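Local coordinates for luciferase-like enzymeAMP-CoA-ligase (Zophobas atratus, PDB 4W8O), which probably activates carboxylic acids with ATP for transfer to coenzyme A, as an AMP-CoA ligase related to the beetle luciferases, at residues A[324-332]-A[378-386]; A[174-183]-A[194-202]. All coordinates share one frame; numbering follows the deposited sequence.

Contact 1 of 2, residues A[324-332]-A[378-386]; sequences MSEIGLLSI and RVKSDAMMT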
ATOM      1  N   MET A 324       5.714  -7.478  -1.057  1.00 32.84           N
ATOM      2  CA  MET A 324       5.954  -7.236   0.338  1.00 32.76           C
ATOM      3  C   MET A 324       6.202  -5.765   0.597  1.00 31.31           C
ATOM      4  O   MET A 324       6.400  -4.992  -0.334  1.00 29.66           O
ATOM      5  CB  MET A 324       7.131  -8.082   0.830  1.00 35.44           C
ATOM      6  CG  MET A 324       8.372  -8.042  -0.034  1.00 36.63           C
ATOM      7  SD  MET A 324       9.315  -9.583   0.096  1.00 39.20           S
ATOM      8  CE  MET A 324      10.189  -9.356   1.644  1.00 40.05           C
ATOM      9  N   SER A 325       6.195  -5.397   1.876  1.00 29.94           N
ATOM     10  CA  SER A 325       6.337  -4.004   2.277  1.00 29.83           C
ATOM     11  C   SER A 325       7.676  -3.444   1.879  1.00 29.29           C
ATOM     12  O   SER A 325       7.791  -2.256   1.584  1.00 28.80           O
ATOM     13  CB  SER A 325       6.158  -3.870   3.785  1.00 30.16           C
ATOM     14  OG  SER A 325       4.904  -4.405   4.147  1.00 30.15           O
ATOM     15  N   GLU A 326       8.680  -4.315   1.848  1.00 29.29           N
ATOM     16  CA  GLU A 326      10.057  -3.912   1.585  1.00 29.51           C
ATOM     17  C   GLU A 326      10.324  -3.447   0.151  1.00 28.86           C
ATOM     18  O   GLU A 326      11.373  -2.851  -0.109  1.00 29.17           O
ATOM     19  CB  GLU A 326      11.018  -5.065   1.903  1.00 30.09           C
ATOM     20  CG  GLU A 326      11.210  -5.354   3.379  1.00 30.63           C
ATOM     21  CD  GLU A 326      10.125  -6.222   3.990  1.00 30.26           C
ATOM     22  OE1 GLU A 326       9.121  -6.553   3.321  1.00 29.28           O
ATOM     23  OE2 GLU A 326      10.288  -6.567   5.166  1.00 30.78           O
ATOM     24  N   ILE A 327       9.409  -3.733  -0.772  1.00 28.40           N
ATOM     25  CA  ILE A 327       9.667  -3.506  -2.211  1.00 29.05           C
ATOM     26  C   ILE A 327       8.421  -3.374  -3.099  1.00 28.96           C
ATOM     27  O   ILE A 327       8.546  -3.050  -4.273  1.00 29.20           O
ATOM     28  CB  ILE A 327      10.560  -4.633  -2.776  1.00 29.44           C
ATOM     29  CG1 ILE A 327      11.203  -4.230  -4.110  1.00 30.00           C
ATOM     30  CG2 ILE A 327       9.767  -5.930  -2.893  1.00 29.54           C
ATOM     31  CD1 ILE A 327      12.402  -5.078  -4.479  1.00 30.75           C
ATOM     32  N   GLY A 328       7.228  -3.595  -2.548  1.00 28.90           N
ATOM     33  CA  GLY A 328       6.004  -3.530  -3.331  1.00 29.22           C
ATOM     34  C   GLY A 328       5.789  -4.806  -4.132  1.00 30.60           C
ATOM     35  O   GLY A 328       6.171  -5.897  -3.702  1.00 30.46           O
ATOM     36  N   LEU A 329       5.182  -4.657  -5.302  1.00 31.87           N
ATOM     37  CA  LEU A 329       4.767  -5.784  -6.128  1.00 33.44           C
ATOM     38  C   LEU A 329       5.958  -6.423  -6.850  1.00 33.91           C
ATOM     39  O   LEU A 329       6.730  -5.734  -7.507  1.00 33.60           O
ATOM     40  CB  LEU A 329       3.718  -5.304  -7.136  1.00 34.70           C
ATOM     41  CG  LEU A 329       2.841  -6.325  -7.851  1.00 35.74           C
ATOM     42  CD1 LEU A 329       2.243  -7.343  -6.900  1.00 35.32           C
ATOM     43  CD2 LEU A 329       1.738  -5.580  -8.590  1.00 36.59           C
ATOM     44  N   LEU A 330       6.094  -7.740  -6.706  1.00 34.29           N
ATOM     45  CA  LEU A 330       7.248  -8.486  -7.215  1.00 35.52           C
ATOM     46  C   LEU A 330       6.914  -9.373  -8.405  1.00 36.16           C
ATOM     47  O   LEU A 330       7.715  -9.505  -9.335  1.00 36.61           O
ATOM     48  CB  LEU A 330       7.841  -9.350  -6.103  1.00 35.99           C
ATOM     49  CG  LEU A 330       8.616  -8.581  -5.039  1.00 36.35           C
ATOM     50  CD1 LEU A 330       9.124  -9.548  -3.978  1.00 37.05           C
ATOM     51  CD2 LEU A 330       9.759  -7.786  -5.672  1.00 37.43           C
ATOM     52  N   SER A 331       5.756 -10.019  -8.360  1.00 36.44           N
ATOM     53  CA  SER A 331       5.285 -10.777  -9.510  1.00 37.15           C
ATOM     54  C   SER A 331       3.781 -10.700  -9.637  1.00 36.79           C
ATOM     55  O   SER A 331       3.064 -10.623  -8.638  1.00 36.12           O
ATOM     56  CB  SER A 331       5.761 -12.231  -9.443  1.00 37.51           C
ATOM     57  OG  SER A 331       5.269 -12.891  -8.292  1.00 37.39           O
ATOM     58  N   ILE A 332       3.328 -10.713 -10.887  1.00 38.09           N
ATOM     59  CA  ILE A 332       1.913 -10.629 -11.249  1.00 39.57           C
ATOM     60  C   ILE A 332       1.800 -10.820 -12.768  1.00 41.52           C
ATOM     61  O   ILE A 332       2.737 -10.506 -13.495  1.00 41.62           O
ATOM     62  CB  ILE A 332       1.300  -9.269 -10.841  1.00 39.17           C
ATOM     63  CG1 ILE A 332      -0.216  -9.263 -11.051  1.00 40.08           C
ATOM     64  CG2 ILE A 332       1.946  -8.132 -11.615  1.00 39.75           C
ATOM     65  CD1 ILE A 332      -0.937  -8.186 -10.265  1.00 39.82           C
ATOM     66  N   ARG A 378      15.195 -14.056  -4.153  1.00 37.46           N
ATOM     67  CA  ARG A 378      15.870 -12.789  -3.925  1.00 37.22           C
ATOM     68  C   ARG A 378      15.572 -11.834  -5.062  1.00 36.66           C
ATOM     69  O   ARG A 378      15.508 -12.238  -6.220  1.00 37.02           O
ATOM     70  CB  ARG A 378      17.366 -13.016  -3.768  1.00 38.56           C
ATOM     71  CG  ARG A 378      17.670 -14.083  -2.734  1.00 39.52           C
ATOM     72  CD  ARG A 378      19.059 -13.934  -2.180  1.00 40.90           C
ATOM     73  NE  ARG A 378      19.380 -15.018  -1.259  1.00 42.51           N
ATOM     74  CZ  ARG A 378      20.614 -15.409  -0.962  1.00 44.03           C
ATOM     75  NH1 ARG A 378      21.660 -14.808  -1.512  1.00 45.07           N
ATOM     76  NH2 ARG A 378      20.805 -16.410  -0.119  1.00 45.22           N
ATOM     77  N   VAL A 379      15.400 -10.561  -4.719  1.00 35.90           N
ATOM     78  CA  VAL A 379      14.867  -9.570  -5.651  1.00 35.49           C
ATOM     79  C   VAL A 379      15.623  -8.245  -5.556  1.00 35.67           C
ATOM     80  O   VAL A 379      16.240  -7.950  -4.528  1.00 35.18           O
ATOM     81  CB  VAL A 379      13.364  -9.340  -5.390  1.00 34.21           C
ATOM     82  CG1 VAL A 379      12.590 -10.636  -5.609  1.00 34.25           C
ATOM     83  CG2 VAL A 379      13.128  -8.822  -3.978  1.00 33.46           C
ATOM     84  N   LYS A 380      15.582  -7.463  -6.639  1.00 35.78           N
ATOM     85  CA  LYS A 380      16.300  -6.190  -6.703  1.00 35.92           C
ATOM     86  C   LYS A 380      15.635  -5.224  -7.670  1.00 34.92           C
ATOM     87  O   LYS A 380      15.320  -5.588  -8.789  1.00 34.66           O
ATOM     88  CB  LYS A 380      17.754  -6.412  -7.128  1.00 38.11           C
ATOM     89  CG  LYS A 380      18.623  -5.166  -7.028  1.00 38.78           C
ATOM     90  CD  LYS A 380      20.075  -5.492  -7.327  1.00 41.30           C
ATOM     91  CE  LYS A 380      20.965  -4.260  -7.270  1.00 42.43           C
ATOM     92  NZ  LYS A 380      22.398  -4.620  -7.496  1.00 44.60           N
ATOM     93  N   SER A 381      15.422  -3.995  -7.207  1.00 34.04           N
ATOM     94  CA  SER A 381      14.823  -2.934  -8.009  1.00 33.41           C
ATOM     95  C   SER A 381      14.971  -1.597  -7.300  1.00 32.94           C
ATOM     96  O   SER A 381      15.365  -1.534  -6.130  1.00 32.24           O
ATOM     97  CB  SER A 381      13.332  -3.195  -8.240  1.00 32.77           C
ATOM     98  OG  SER A 381      12.545  -2.785  -7.131  1.00 31.21           O
ATOM     99  N   ASP A 382      14.598  -0.536  -8.007  1.00 32.87           N
ATOM    100  CA  ASP A 382      14.639   0.814  -7.464  1.00 33.09           C
ATOM    101  C   ASP A 382      13.501   1.083  -6.480  1.00 31.56           C
ATOM    102  O   ASP A 382      13.463   2.156  -5.891  1.00 30.91           O
ATOM    103  CB  ASP A 382      14.573   1.849  -8.594  1.00 34.59           C
ATOM    104  CG  ASP A 382      15.839   1.905  -9.421  1.00 36.26           C
ATOM    105  OD1 ASP A 382      16.861   1.267  -9.056  1.00 37.36           O
ATOM    106  OD2 ASP A 382      15.804   2.613 -10.445  1.00 38.19           O
ATOM    107  N   ALA A 383      12.588   0.117  -6.310  1.00 30.69           N
ATOM    108  CA  ALA A 383      11.479   0.213  -5.351  1.00 29.99           C
ATOM    109  C   ALA A 383      11.854  -0.326  -3.973  1.00 29.88           C
ATOM    110  O   ALA A 383      11.032  -0.349  -3.068  1.00 29.08           O
ATOM    111  CB  ALA A 383      10.266  -0.545  -5.875  1.00 29.79           C
ATOM    112  N   MET A 384      13.092  -0.763  -3.825  1.00 30.97           N
ATOM    113  CA  MET A 384      13.570  -1.375  -2.596  1.00 31.81           C
ATOM    114  C   MET A 384      13.687  -0.345  -1.472  1.00 30.55           C
ATOM    115  O   MET A 384      14.085   0.802  -1.704  1.00 29.07           O
ATOM    116  CB  MET A 384      14.953  -1.974  -2.858  1.00 34.51           C
ATOM    117  CG  MET A 384      15.215  -3.315  -2.204  1.00 36.88           C
ATOM    118  SD  MET A 384      16.377  -4.282  -3.203  1.00 39.96           S
ATOM    119  CE  MET A 384      17.686  -3.084  -3.489  1.00 40.18           C
ATOM    120  N   MET A 385      13.352  -0.772  -0.258  1.00 29.62           N
ATOM    121  CA  MET A 385      13.574   0.032   0.951  1.00 29.51           C
ATOM    122  C   MET A 385      15.029   0.471   1.066  1.00 29.73           C
ATOM    123  O   MET A 385      15.938  -0.252   0.640  1.00 29.50           O
ATOM    124  CB  MET A 385      13.195  -0.755   2.206  1.00 29.72           C
ATOM    125  CG  MET A 385      14.035  -1.994   2.480  1.00 31.16           C
ATOM    126  SD  MET A 385      13.716  -2.696   4.114  1.00 33.11           S
ATOM    127  CE  MET A 385      14.902  -4.038   4.107  1.00 33.65           C
ATOM    128  N   THR A 386      15.230   1.649   1.654  1.00 29.07           N
ATOM    129  CA  THR A 386      16.567   2.180   1.872  1.00 30.20           C
ATOM    130  C   THR A 386      17.237   1.586   3.108  1.00 30.40           C
ATOM    131  O   THR A 386      18.452   1.611   3.201  1.00 31.22           O
ATOM    132  CB  THR A 386      16.563   3.719   2.010  1.00 30.34           C
ATOM    133  OG1 THR A 386      15.631   4.109   3.024  1.00 29.76           O
ATOM    134  CG2 THR A 386      16.177   4.355   0.713  1.00 30.40           C
TER

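Contact 2 of 2, residues A[174-183]-A[194-202]; sequences TDIDDTAVMF and AICHSHRSF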
ATOM      1  N   THR A 174      12.730  19.061  -0.819  1.00 39.39           N
ATOM      2  CA  THR A 174      13.418  18.170   0.113  1.00 38.72           C
ATOM      3  C   THR A 174      14.381  17.255  -0.637  1.00 37.95           C
ATOM      4  O   THR A 174      14.496  17.326  -1.860  1.00 38.65           O
ATOM      5  CB  THR A 174      12.414  17.365   0.976  1.00 38.93           C
ATOM      6  OG1 THR A 174      13.119  16.615   1.985  1.00 39.67           O
ATOM      7  CG2 THR A 174      11.567  16.424   0.115  1.00 38.33           C
ATOM      8  N   ASP A 175      15.112  16.437   0.108  1.00 36.29           N
ATOM      9  CA  ASP A 175      16.035  15.476  -0.475  1.00 35.89           C
ATOM     10  C   ASP A 175      15.223  14.232  -0.836  1.00 33.92           C
ATOM     11  O   ASP A 175      14.657  13.589   0.051  1.00 32.11           O
ATOM     12  CB  ASP A 175      17.143  15.150   0.534  1.00 36.51           C
ATOM     13  CG  ASP A 175      18.276  14.327  -0.063  1.00 37.68           C
ATOM     14  OD1 ASP A 175      18.016  13.276  -0.672  1.00 37.30           O
ATOM     15  OD2 ASP A 175      19.450  14.729   0.092  1.00 40.41           O
ATOM     16  N   ILE A 176      15.155  13.895  -2.123  1.00 33.52           N
ATOM     17  CA  ILE A 176      14.310  12.768  -2.563  1.00 33.05           C
ATOM     18  C   ILE A 176      14.810  11.372  -2.136  1.00 32.47           C
ATOM     19  O   ILE A 176      14.073  10.395  -2.259  1.00 31.94           O
ATOM     20  CB  ILE A 176      13.977  12.813  -4.074  1.00 33.90           C
ATOM     21  CG1 ILE A 176      15.224  12.633  -4.938  1.00 35.51           C
ATOM     22  CG2 ILE A 176      13.250  14.115  -4.419  1.00 34.45           C
ATOM     23  CD1 ILE A 176      14.922  12.613  -6.422  1.00 36.84           C
ATOM     24  N   ASP A 177      16.031  11.281  -1.611  1.00 33.05           N
ATOM     25  CA  ASP A 177      16.519  10.031  -1.009  1.00 32.99           C
ATOM     26  C   ASP A 177      16.267   9.942   0.496  1.00 32.27           C
ATOM     27  O   ASP A 177      16.590   8.930   1.115  1.00 31.99           O
ATOM     28  CB  ASP A 177      18.005   9.844  -1.306  1.00 34.74           C
ATOM     29  CG  ASP A 177      18.262   9.576  -2.768  1.00 35.67           C
ATOM     30  OD1 ASP A 177      17.561   8.724  -3.347  1.00 35.48           O
ATOM     31  OD2 ASP A 177      19.150  10.226  -3.340  1.00 37.80           O
ATOM     32  N   ASP A 178      15.713  10.999   1.088  1.00 31.57           N
ATOM     33  CA  ASP A 178      15.256  10.935   2.468  1.00 31.28           C
ATOM     34  C   ASP A 178      14.007  10.061   2.540  1.00 29.16           C
ATOM     35  O   ASP A 178      13.320   9.844   1.546  1.00 28.52           O
ATOM     36  CB  ASP A 178      14.909  12.321   3.026  1.00 32.33           C
ATOM     37  CG  ASP A 178      16.140  13.167   3.338  1.00 35.12           C
ATOM     38  OD1 ASP A 178      17.284  12.649   3.297  1.00 37.05           O
ATOM     39  OD2 ASP A 178      15.955  14.376   3.627  1.00 36.18           O
ATOM     40  N   THR A 179      13.715   9.598   3.744  1.00 28.04           N
ATOM     41  CA  THR A 179      12.546   8.781   4.002  1.00 26.93           C
ATOM     42  C   THR A 179      11.258   9.588   3.822  1.00 26.92           C
ATOM     43  O   THR A 179      11.138  10.711   4.326  1.00 27.85           O
ATOM     44  CB  THR A 179      12.628   8.193   5.421  1.00 26.69           C
ATOM     45  OG1 THR A 179      13.840   7.441   5.534  1.00 26.27           O
ATOM     46  CG2 THR A 179      11.428   7.295   5.724  1.00 26.03           C
ATOM     47  N   ALA A 180      10.319   9.019   3.069  1.00 26.28           N
ATOM     48  CA  ALA A 180       9.000   9.603   2.858  1.00 26.35           C
ATOM     49  C   ALA A 180       7.905   8.836   3.598  1.00 26.41           C
ATOM     50  O   ALA A 180       7.029   9.443   4.208  1.00 26.60           O
ATOM     51  CB  ALA A 180       8.685   9.640   1.369  1.00 26.50           C
ATOM     52  N   VAL A 181       7.966   7.506   3.536  1.00 27.03           N
ATOM     53  CA  VAL A 181       6.946   6.618   4.101  1.00 27.95           C
ATOM     54  C   VAL A 181       7.638   5.467   4.839  1.00 28.53           C
ATOM     55  O   VAL A 181       8.678   4.968   4.374  1.00 28.65           O
ATOM     56  CB  VAL A 181       6.057   5.999   2.991  1.00 28.38           C
ATOM     57  CG1 VAL A 181       4.939   5.165   3.587  1.00 28.82           C
ATOM     58  CG2 VAL A 181       5.470   7.067   2.085  1.00 29.05           C
ATOM     59  N   MET A 182       7.051   5.033   5.961  1.00 28.63           N
ATOM     60  CA  MET A 182       7.552   3.875   6.708  1.00 29.13           C
ATOM     61  C   MET A 182       6.492   2.779   6.863  1.00 28.88           C
ATOM     62  O   MET A 182       5.298   3.062   6.883  1.00 28.80           O
ATOM     63  CB  MET A 182       8.091   4.286   8.084  1.00 30.21           C
ATOM     64  CG  MET A 182       9.351   5.138   8.028  1.00 30.90           C
ATOM     65  SD  MET A 182      10.114   5.519   9.618  1.00 33.18           S
ATOM     66  CE  MET A 182       8.891   6.617  10.310  1.00 33.76           C
ATOM     67  N   PHE A 183       6.957   1.530   6.922  1.00 28.62           N
ATOM     68  CA  PHE A 183       6.134   0.366   7.249  1.00 29.41           C
ATOM     69  C   PHE A 183       6.897  -0.450   8.294  1.00 30.19           C
ATOM     70  O   PHE A 183       7.992  -0.064   8.721  1.00 30.62           O
ATOM     71  CB  PHE A 183       5.830  -0.477   6.001  1.00 29.34           C
ATOM     72  CG  PHE A 183       5.045   0.261   4.952  1.00 28.85           C
ATOM     73  CD1 PHE A 183       3.669   0.339   5.024  1.00 28.99           C
ATOM     74  CD2 PHE A 183       5.692   0.893   3.894  1.00 28.23           C
ATOM     75  CE1 PHE A 183       2.937   1.031   4.065  1.00 28.72           C
ATOM     76  CE2 PHE A 183       4.972   1.593   2.942  1.00 28.09           C
ATOM     77  CZ  PHE A 183       3.589   1.658   3.025  1.00 28.22           C
ATOM     78  N   ALA A 194      11.257  -0.633  11.639  1.00 29.35           N
ATOM     79  CA  ALA A 194      10.636   0.368  10.791  1.00 28.30           C
ATOM     80  C   ALA A 194      11.316   0.385   9.425  1.00 27.79           C
ATOM     81  O   ALA A 194      12.423   0.892   9.272  1.00 27.46           O
ATOM     82  CB  ALA A 194      10.685   1.741  11.440  1.00 28.03           C
ATOM     83  N   ILE A 195      10.630  -0.203   8.452  1.00 27.22           N
ATOM     84  CA  ILE A 195      11.039  -0.178   7.056  1.00 27.35           C
ATOM     85  C   ILE A 195      10.928   1.249   6.504  1.00 26.65           C
ATOM     86  O   ILE A 195       9.868   1.870   6.575  1.00 25.61           O
ATOM     87  CB  ILE A 195      10.109  -1.076   6.221  1.00 27.38           C
ATOM     88  CG1 ILE A 195      10.275  -2.543   6.618  1.00 28.23           C
ATOM     89  CG2 ILE A 195      10.374  -0.882   4.731  1.00 27.79           C
ATOM     90  CD1 ILE A 195       9.084  -3.409   6.248  1.00 28.35           C
ATOM     91  N   CYS A 196      12.019   1.766   5.961  1.00 26.90           N
ATOM     92  CA  CYS A 196      12.020   3.118   5.385  1.00 26.91           C
ATOM     93  C   CYS A 196      11.992   3.083   3.870  1.00 26.78           C
ATOM     94  O   CYS A 196      12.878   2.480   3.250  1.00 27.26           O
ATOM     95  CB  CYS A 196      13.267   3.878   5.834  1.00 27.57           C
ATOM     96  SG  CYS A 196      13.269   4.219   7.605  1.00 28.37           S
ATOM     97  N   HIS A 197      10.979   3.719   3.277  1.00 25.99           N
ATOM     98  CA  HIS A 197      11.010   4.036   1.852  1.00 25.75           C
ATOM     99  C   HIS A 197      11.297   5.511   1.651  1.00 26.31           C
ATOM    100  O   HIS A 197      10.744   6.371   2.351  1.00 25.76           O
ATOM    101  CB  HIS A 197       9.707   3.650   1.160  1.00 25.31           C
ATOM    102  CG  HIS A 197       9.606   2.189   0.884  1.00 25.37           C
ATOM    103  ND1 HIS A 197      10.360   1.567  -0.087  1.00 25.59           N
ATOM    104  CD2 HIS A 197       8.881   1.216   1.481  1.00 25.25           C
ATOM    105  CE1 HIS A 197      10.088   0.275  -0.089  1.00 25.92           C
ATOM    106  NE2 HIS A 197       9.196   0.035   0.854  1.00 25.57           N
ATOM    107  N   SER A 198      12.165   5.794   0.681  1.00 26.65           N
ATOM    108  CA  SER A 198      12.469   7.152   0.289  1.00 26.63           C
ATOM    109  C   SER A 198      11.367   7.656  -0.620  1.00 26.17           C
ATOM    110  O   SER A 198      10.493   6.902  -1.032  1.00 25.14           O
ATOM    111  CB  SER A 198      13.815   7.214  -0.439  1.00 27.51           C
ATOM    112  OG  SER A 198      13.782   6.470  -1.640  1.00 27.70           O
ATOM    113  N   HIS A 199      11.414   8.940  -0.936  1.00 26.46           N
ATOM    114  CA  HIS A 199      10.490   9.493  -1.906  1.00 27.06           C
ATOM    115  C   HIS A 199      10.645   8.702  -3.200  1.00 27.45           C
ATOM    116  O   HIS A 199       9.664   8.263  -3.790  1.00 27.27           O
ATOM    117  CB  HIS A 199      10.756  10.983  -2.139  1.00 27.43           C
ATOM    118  CG  HIS A 199      10.700  11.795  -0.886  1.00 27.13           C
ATOM    119  ND1 HIS A 199       9.522  12.254  -0.347  1.00 26.95           N
ATOM    120  CD2 HIS A 199      11.676  12.184  -0.034  1.00 27.33           C
ATOM    121  CE1 HIS A 199       9.769  12.909   0.768  1.00 27.16           C
ATOM    122  NE2 HIS A 199      11.071  12.885   0.979  1.00 27.72           N
ATOM    123  N   ARG A 200      11.885   8.466  -3.595  1.00 28.56           N
ATOM    124  CA  ARG A 200      12.161   7.754  -4.834  1.00 30.11           C
ATOM    125  C   ARG A 200      11.663   6.313  -4.789  1.00 29.05           C
ATOM    126  O   ARG A 200      10.930   5.884  -5.686  1.00 28.59           O
ATOM    127  CB  ARG A 200      13.649   7.811  -5.161  1.00 32.63           C
ATOM    128  CG  ARG A 200      14.061   9.194  -5.647  1.00 35.68           C
ATOM    129  CD  ARG A 200      15.530   9.301  -6.045  1.00 39.10           C
ATOM    130  NE  ARG A 200      15.939   8.279  -6.997  1.00 42.08           N
ATOM    131  CZ  ARG A 200      16.988   7.469  -6.850  1.00 46.26           C
ATOM    132  NH1 ARG A 200      17.789   7.544  -5.782  1.00 46.93           N
ATOM    133  NH2 ARG A 200      17.253   6.573  -7.795  1.00 48.72           N
ATOM    134  N   SER A 201      12.038   5.580  -3.740  1.00 27.89           N
ATOM    135  CA  SER A 201      11.676   4.172  -3.654  1.00 27.66           C
ATOM    136  C   SER A 201      10.164   3.973  -3.570  1.00 27.45           C
ATOM    137  O   SER A 201       9.624   3.107  -4.253  1.00 27.55           O
ATOM    138  CB  SER A 201      12.420   3.454  -2.522  1.00 27.25           C
ATOM    139  OG  SER A 201      11.861   3.682  -1.246  1.00 26.84           O
ATOM    140  N   PHE A 202       9.468   4.783  -2.776  1.00 27.18           N
ATOM    141  CA  PHE A 202       8.023   4.623  -2.684  1.00 26.92           C
ATOM    142  C   PHE A 202       7.341   4.967  -4.002  1.00 27.66           C
ATOM    143  O   PHE A 202       6.421   4.269  -4.434  1.00 27.42           O
ATOM    144  CB  PHE A 202       7.387   5.439  -1.556  1.00 26.40           C
ATOM    145  CG  PHE A 202       5.952   5.057  -1.313  1.00 26.48           C
ATOM    146  CD1 PHE A 202       5.644   3.851  -0.703  1.00 26.66           C
ATOM    147  CD2 PHE A 202       4.915   5.855  -1.758  1.00 26.98           C
ATOM    148  CE1 PHE A 202       4.328   3.461  -0.504  1.00 26.53           C
ATOM    149  CE2 PHE A 202       3.603   5.475  -1.565  1.00 27.17           C
ATOM    150  CZ  PHE A 202       3.305   4.273  -0.943  1.00 26.85           C
TER
HETATM  151  O   HOH W   1      11.708  14.393   3.149  1.00 26.88           O
HETATM  152  O   HOH W   2      16.418   6.529  -2.247  1.00 33.02           O

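Contact 1 of 2, residues A[324-332]-A[378-386]
I327 reaches V379, S381 and M384 because its CG1 lies opposite the backbone N (chi1 -162°) and the chain continues extended to CD1. That terminal methyl meets V379 CG2 at 3.8 Å and M384 CG at 4.0 Å, crossing the valine obliquely. V379 is shared: L330 comes at it head-on, the branch tips meeting at L330 CD2 and V379 CG2, 3.9 Å apart. S381 closes the patch with its hydroxyl, as OG lies 3.5 Å from I327 CD1 while accepting from A383 N at 3.0 Å, an ST turn inside the type I turn 381-384. With an alanine here the A383 amide is likely to lose this acceptor, and a gap would probably open beside I327 CD1. A383 CB, in turn, packs on I327 O at 3.4 Å.

One hydrogen bond joins the backbones: M385 N donates to E326 O at 2.9 Å, with an N-H...O angle of 152°. M385 CG sits between N and the carbonyl carbon (chi1 64°), which sends the otherwise extended thioether alongside E326, SD lying 3.7 Å from E326 CG. I327 and G328 both face M324, a classic beta bulge where strands 317-324 and 328-332 turn back on each other. Residues 322-326 (YGMSE) match a motif that lines the nucleotide pocket in relatives and probably here, where E326 OE1 is hydrogen-bonded to a glycol probably from the crystallisation liquor.

Contact 2 of 2, residues A[174-183]-A[194-202]
V181, F183 and F202 form the apolar centre. V181 CG2 sits over one face of the F202 ring, 4.1 Å from its centroid, a CH-pi contact. The F183 and F202 side chains cross at about a right angle, F202 CE1 lying in the plane of the F183 ring at its edge, 4.0 Å from F183 CE2.

The antiparallel strands pair V181 with H197 and F183 with I195. A classic bulge interrupts the pairing: H197 O accepts both A180 N, at 2.8 Å, and V181 N, at 3.2 Å. From within the bulge, A180 CB covers a face of the H199 ring, 3.6 Å from the centroid. S198 N-caps the helix, its OG accepting S201 N at 2.9 Å, and the weak return bond from S198 N to S201 OG completes a capping box.

At the polar edge R200 bends at chi3 (52°), carrying its methylenes across I176 CD1 and its NH1 to D177 OD1 in a 2.7 Å salt bridge. OD1 receives it through its syn lone pair, near the guanidinium plane, although the carboxylate and guanidinium planes stand 78° apart. A water links D177 OD1 to S198 OG.

M231 of helix 228-239 and F20 of helix 20-30 close over V181 and F202, V116 of helix 106-116 backs M182, and strand 96-99 pairs with the edge of strand 179-184 away from strand 194-198.

Overall arrangement
Contact 2 comes first along the chain and closes before contact 1 opens; their centres lie 13 Å apart and the two touch. S325 O is 2.8 Å from H197 NE2 and T386 N is 3.0 Å from C196 O, both probable hydrogen bonds. The topology explains the second: after residues 378-386, strand 387-388 joins the eight-stranded mixed sheet next to strand 194-198. Strand 328-332 belongs to the nine-stranded mixed sheet, and strand 367-380 to the five-stranded antiparallel one. Together the contacts therefore mark where three sheets of the adenylate-forming fold converge, beside the pocket that holds the glycol, consistent with a substrate site at this junction.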